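Local atomic coordinates of cell division protein FtsI/penicillin binding protein 2 (Legionella pneumophila subsp. pneumophila ATCC 43290, PDB entry 4ZTK), a protein that probably cross-links peptidoglycan peptides as a D,D-transpeptidase of the penicillin-binding protein family during bacterial cell division. Residues Ile46-Pro51 / Ile56-Glu61; Ser195-Ala200 / Arg273-Val278. All blocks are in the same frame, centred on the assembly; numbering follows the deposited sequence.

Contact 1 (Ile46-Pro51 / Ile56-Glu61)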
loop_
_atom_site.group_PDB
_atom_site.type_symbol
_atom_site.label_atom_id
_atom_site.label_comp_id
_atom_site.label_asym_id
_atom_site.label_seq_id
_atom_site.Cartn_x
_atom_site.Cartn_y
_atom_site.Cartn_z
ATOM N N ILE A 46 8.782 -6.211 5.182
ATOM C CA ILE A 46 7.831 -5.450 5.977
ATOM C C ILE A 46 8.465 -4.138 6.415
ATOM O O ILE A 46 9.611 -4.108 6.872
ATOM C CB ILE A 46 7.388 -6.212 7.236
ATOM C CG1 ILE A 46 6.732 -7.539 6.861
ATOM C CG2 ILE A 46 6.424 -5.366 8.052
ATOM C CD1 ILE A 46 6.418 -8.403 8.060
ATOM N N ALA A 47 7.718 -3.051 6.282
ATOM C CA ALA A 47 8.182 -1.760 6.760
ATOM C C ALA A 47 7.127 -1.116 7.646
ATOM O O ALA A 47 5.926 -1.278 7.414
ATOM C CB ALA A 47 8.543 -0.848 5.592
ATOM N N ILE A 48 7.586 -0.416 8.678
ATOM C CA ILE A 48 6.712 0.347 9.558
ATOM C C ILE A 48 7.162 1.798 9.529
ATOM O O ILE A 48 8.352 2.074 9.493
ATOM C CB ILE A 48 6.789 -0.137 11.017
ATOM C CG1 ILE A 48 6.805 -1.667 11.096
ATOM C CG2 ILE A 48 5.651 0.459 11.841
ATOM C CD1 ILE A 48 5.548 -2.316 10.668
ATOM N N ALA A 49 6.209 2.722 9.529
ATOM C CA ALA A 49 6.532 4.139 9.542
ATOM C C ALA A 49 5.691 4.862 10.583
ATOM O O ALA A 49 4.595 4.421 10.935
ATOM C CB ALA A 49 6.313 4.764 8.159
ATOM N N ASP A 50 6.215 5.981 11.068
ATOM C CA ASP A 50 5.522 6.803 12.051
ATOM C C ASP A 50 4.582 7.787 11.350
ATOM O O ASP A 50 5.017 8.580 10.519
ATOM C CB ASP A 50 6.548 7.540 12.925
ATOM C CG ASP A 50 5.946 8.703 13.677
ATOM O OD1 ASP A 50 5.261 8.469 14.695
ATOM O OD2 ASP A 50 6.162 9.855 13.251
ATOM N N PRO A 51 3.280 7.726 11.679
ATOM C CA PRO A 51 2.252 8.557 11.037
ATOM C C PRO A 51 2.498 10.070 11.105
ATOM O O PRO A 51 2.030 10.781 10.225
ATOM C CB PRO A 51 0.982 8.204 11.817
ATOM C CG PRO A 51 1.237 6.844 12.358
ATOM C CD PRO A 51 2.703 6.803 12.670
ATOM N N ILE A 56 10.705 5.944 8.623
ATOM C CA ILE A 56 10.724 4.496 8.766
ATOM C C ILE A 56 11.247 4.160 10.151
ATOM O O ILE A 56 12.325 4.619 10.536
ATOM C CB ILE A 56 11.663 3.846 7.740
ATOM C CG1 ILE A 56 11.285 4.283 6.324
ATOM C CG2 ILE A 56 11.632 2.330 7.872
ATOM C CD1 ILE A 56 9.901 3.889 5.935
ATOM N N ILE A 57 10.488 3.370 10.907
ATOM C CA ILE A 57 10.918 2.984 12.248
ATOM C C ILE A 57 11.215 1.494 12.349
ATOM O O ILE A 57 11.694 1.017 13.374
ATOM C CB ILE A 57 9.892 3.383 13.325
ATOM C CG1 ILE A 57 8.570 2.651 13.102
ATOM C CG2 ILE A 57 9.690 4.890 13.333
ATOM C CD1 ILE A 57 7.515 3.002 14.120
ATOM N N ALA A 58 10.918 0.762 11.282
ATOM C CA ALA A 58 11.324 -0.633 11.175
ATOM C C ALA A 58 11.290 -1.079 9.721
ATOM O O ALA A 58 10.438 -0.643 8.941
ATOM C CB ALA A 58 10.441 -1.524 12.033
ATOM N N PHE A 59 12.224 -1.953 9.368
ATOM C CA PHE A 59 12.364 -2.437 8.004
ATOM C C PHE A 59 13.077 -3.780 8.059
ATOM O O PHE A 59 14.200 -3.865 8.545
ATOM C CB PHE A 59 13.191 -1.440 7.186
ATOM C CG PHE A 59 13.232 -1.737 5.711
ATOM C CD1 PHE A 59 14.029 -2.755 5.210
ATOM C CD2 PHE A 59 12.492 -0.978 4.822
ATOM C CE1 PHE A 59 14.068 -3.022 3.855
ATOM C CE2 PHE A 59 12.528 -1.240 3.463
ATOM C CZ PHE A 59 13.317 -2.264 2.980
ATOM N N ALA A 60 12.429 -4.832 7.574
ATOM C CA ALA A 60 13.080 -6.136 7.504
ATOM C C ALA A 60 12.691 -6.886 6.242
ATOM O O ALA A 60 11.552 -6.794 5.776
ATOM C CB ALA A 60 12.757 -6.969 8.732
ATOM N N GLU A 61 13.643 -7.628 5.692
ATOM C CA GLU A 61 13.381 -8.455 4.522
ATOM C C GLU A 61 14.013 -9.833 4.673
ATOM O O GLU A 61 14.967 -10.010 5.428
ATOM C CB GLU A 61 13.881 -7.770 3.242
ATOM C CG GLU A 61 15.386 -7.551 3.192
ATOM C CD GLU A 61 15.824 -6.738 1.980
ATOM O OE1 GLU A 61 16.794 -5.958 2.105
ATOM O OE2 GLU A 61 15.205 -6.878 0.905
#

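Contact 2 (Ser195-Ala200 / Arg273-Val278)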
loop_
_atom_site.group_PDB
_atom_site.type_symbol
_atom_site.label_atom_id
_atom_site.label_comp_id
_atom_site.label_asym_id
_atom_site.label_seq_id
_atom_site.Cartn_x
_atom_site.Cartn_y
_atom_site.Cartn_z
ATOM N N SER A 195 3.682 7.618 1.341
ATOM C CA SER A 195 2.424 8.071 0.763
ATOM C C SER A 195 1.250 7.663 1.651
ATOM O O SER A 195 0.341 8.458 1.897
ATOM C CB SER A 195 2.250 7.519 -0.653
ATOM O OG SER A 195 3.269 8.028 -1.501
ATOM N N TYR A 196 1.270 6.428 2.141
ATOM C CA TYR A 196 0.231 5.993 3.068
ATOM C C TYR A 196 0.308 6.741 4.404
ATOM O O TYR A 196 -0.711 6.968 5.057
ATOM C CB TYR A 196 0.252 4.471 3.260
ATOM C CG TYR A 196 -0.616 3.778 2.240
ATOM C CD1 TYR A 196 -0.118 3.436 0.994
ATOM C CD2 TYR A 196 -1.947 3.509 2.509
ATOM C CE1 TYR A 196 -0.921 2.823 0.046
ATOM C CE2 TYR A 196 -2.758 2.902 1.572
ATOM C CZ TYR A 196 -2.239 2.566 0.342
ATOM O OH TYR A 196 -3.040 1.962 -0.595
ATOM N N ALA A 197 1.512 7.151 4.788
ATOM C CA ALA A 197 1.685 7.918 6.018
ATOM C C ALA A 197 0.927 9.242 5.937
ATOM O O ALA A 197 0.434 9.746 6.945
ATOM C CB ALA A 197 3.159 8.154 6.306
ATOM N N ILE A 198 0.816 9.791 4.734
ATOM C CA ILE A 198 0.073 11.030 4.540
ATOM C C ILE A 198 -1.404 10.838 4.895
ATOM O O ILE A 198 -2.003 11.663 5.587
ATOM C CB ILE A 198 0.225 11.566 3.105
ATOM C CG1 ILE A 198 1.685 11.953 2.845
ATOM C CG2 ILE A 198 -0.695 12.762 2.881
ATOM C CD1 ILE A 198 1.948 12.503 1.456
ATOM N N LEU A 199 -1.981 9.734 4.435
ATOM C CA LEU A 199 -3.368 9.414 4.751
ATOM C C LEU A 199 -3.544 9.187 6.247
ATOM O O LEU A 199 -4.544 9.601 6.829
ATOM C CB LEU A 199 -3.827 8.175 3.981
ATOM C CG LEU A 199 -3.757 8.243 2.454
ATOM C CD1 LEU A 199 -4.146 6.896 1.853
ATOM C CD2 LEU A 199 -4.649 9.356 1.912
ATOM N N ALA A 200 -2.565 8.532 6.864
ATOM C CA ALA A 200 -2.607 8.268 8.293
ATOM C C ALA A 200 -2.438 9.558 9.087
ATOM O O ALA A 200 -2.860 9.644 10.237
ATOM C CB ALA A 200 -1.535 7.253 8.683
ATOM N N ARG A 273 -1.222 4.847 14.945
ATOM C CA ARG A 273 0.009 4.752 15.709
ATOM C C ARG A 273 1.121 4.236 14.803
ATOM O O ARG A 273 2.285 4.601 14.969
ATOM C CB ARG A 273 -0.186 3.818 16.905
ATOM C CG ARG A 273 0.938 3.859 17.924
ATOM C CD ARG A 273 0.409 4.240 19.297
ATOM N NE ARG A 273 -0.705 3.393 19.713
ATOM C CZ ARG A 273 -0.569 2.259 20.394
ATOM N NH1 ARG A 273 -1.640 1.554 20.732
ATOM N NH2 ARG A 273 0.638 1.829 20.734
ATOM N N TYR A 274 0.757 3.391 13.841
ATOM C CA TYR A 274 1.737 2.797 12.941
ATOM C C TYR A 274 1.222 2.756 11.511
ATOM O O TYR A 274 0.043 2.518 11.273
ATOM C CB TYR A 274 2.098 1.375 13.386
ATOM C CG TYR A 274 2.554 1.273 14.821
ATOM C CD1 TYR A 274 3.824 1.677 15.194
ATOM C CD2 TYR A 274 1.709 0.772 15.801
ATOM C CE1 TYR A 274 4.246 1.588 16.513
ATOM C CE2 TYR A 274 2.118 0.676 17.116
ATOM C CZ TYR A 274 3.389 1.086 17.468
ATOM O OH TYR A 274 3.798 0.996 18.779
ATOM N N VAL A 275 2.120 2.989 10.564
ATOM C CA VAL A 275 1.829 2.740 9.165
ATOM C C VAL A 275 2.612 1.494 8.800
ATOM O O VAL A 275 3.783 1.367 9.164
ATOM C CB VAL A 275 2.281 3.909 8.269
ATOM C CG1 VAL A 275 1.756 3.718 6.850
ATOM C CG2 VAL A 275 1.818 5.242 8.848
ATOM N N LEU A 276 1.971 0.564 8.100
ATOM C CA LEU A 276 2.629 -0.689 7.748
ATOM C C LEU A 276 2.472 -0.992 6.270
ATOM O O LEU A 276 1.435 -0.703 5.676
ATOM C CB LEU A 276 2.052 -1.863 8.546
ATOM C CG LEU A 276 1.990 -1.807 10.071
ATOM C CD1 LEU A 276 0.779 -1.018 10.549
ATOM C CD2 LEU A 276 1.957 -3.214 10.623
ATOM N N LEU A 277 3.507 -1.594 5.698
ATOM C CA LEU A 277 3.489 -2.067 4.323
ATOM C C LEU A 277 4.122 -3.447 4.296
ATOM O O LEU A 277 5.232 -3.646 4.808
ATOM C CB LEU A 277 4.255 -1.109 3.411
ATOM C CG LEU A 277 4.431 -1.535 1.948
ATOM C CD1 LEU A 277 3.087 -1.847 1.298
ATOM C CD2 LEU A 277 5.165 -0.456 1.151
ATOM N N VAL A 278 3.406 -4.404 3.718
ATOM C CA VAL A 278 3.898 -5.768 3.583
ATOM C C VAL A 278 3.917 -6.143 2.110
ATOM O O VAL A 278 2.924 -5.949 1.403
ATOM C CB VAL A 278 2.991 -6.774 4.325
ATOM C CG1 VAL A 278 3.447 -8.194 4.059
ATOM C CG2 VAL A 278 2.973 -6.487 5.819
#

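Contact 1 (Ile46-Pro51 / Ile56-Glu61)
I48 and A58 meet where two antiparallel strands change step. I48 N donates to A58 O over 2.9 Å, arriving 32° out of the carbonyl plane, while I48 O turns toward two successive amides. I57 N reaches that oxygen at 2.9 Å with an N-H...O angle of 160°, whereas A58 N lies 3.4 Å from I48 O and its bond is weak. One residue facing two in this way is a classic beta bulge, and it shifts the register by one so that A49 pairs with I56. Further along, the pairing is regular: I46 N to A60 O at 2.9 Å and A60 N to I46 O at 3.0 Å, both close to straight.

In I48, CG1 stands beside the backbone N (chi1 -43°) and packs on A58 CB at 3.8 Å, leaving CG2 to meet I57 CG1 and CD1, the two isoleucines crossing at a slant. I57 CG2 turns instead to D50 CB.

The strands form the hairpin 43-49/56-63 at one side of the five-stranded antiparallel sheet of the transpeptidase domain, with 56-63 outermost. On the face carrying A47 and A49, the F59 ring presents CD2 to A47 CB at 4.0 Å and I56 CD1 lies near A49 CB; I189 and I193 of helix 189-200 cover this face. The other face, with I46, I48 and A58, is packed by V28, I32 and Q25 of helix 22-38. Q25 also donates from NE2 to F59 O, tying that helix to the outer strand. At the turn, D50 OD2 accepts a hydrogen bond from T53 OG1, which holds the carboxylate back toward its own loop.

Contact 2 (Ser195-Ala200 / Arg273-Val278)
V275 points its side chain at the helix 195-200, and its two methyl groups divide the work. CG1, anti to the backbone N (chi1 -171°), lies 4.0 Å from Y196 CB and equally near A197 N. CG2 reaches further along the helix, touching A197 CA at 3.9 Å and A200 CB at 3.9 Å, with A197 CB at 4.1 Å. The valine therefore rests against a single turn, spanned by Y196, A197 and A200, and the small alanines let the backbones approach to 6.1 Å between A197 CA and V275 CA. Y196 contributes its CB here, while its ring packs edge-to-face with F85 and its OH is hydrogen-bonded to T81 O.

The axes of segments 195-200 and 274-278 run roughly antiparallel (147°) and come within 8.5 Å: this is a helix laid on one face of the central sheet, part of the alpha/beta arrangement shared by penicillin-binding proteins and beta-lactamases. L276 and Y274 point away from helix 189-200 to pack on helix 295-310, L276 against F303 and V306 and Y274 against A310, whereas L277 joins V275 in touching I193.

Contact 1 and contact 2 share one sheet, in which strands 43-49 and 274-281 are neighbours, and their centres lie about 9 Å apart. Two probable backbone hydrogen bonds join them: A49 N to V275 O at 2.8 Å and A47 N to L277 O at 3.0 Å. Helix 189-200 bridges both, the same residue, I193, serving the hairpin and the strand of contact 2. In contact 2, Y196 packs beside what are probably the SxxK residues and their K(T/S)G-type partner (S80, K83, K248); in this family the SxxK motif would supply the acylated serine and its lysine, so these residues probably mark the active site.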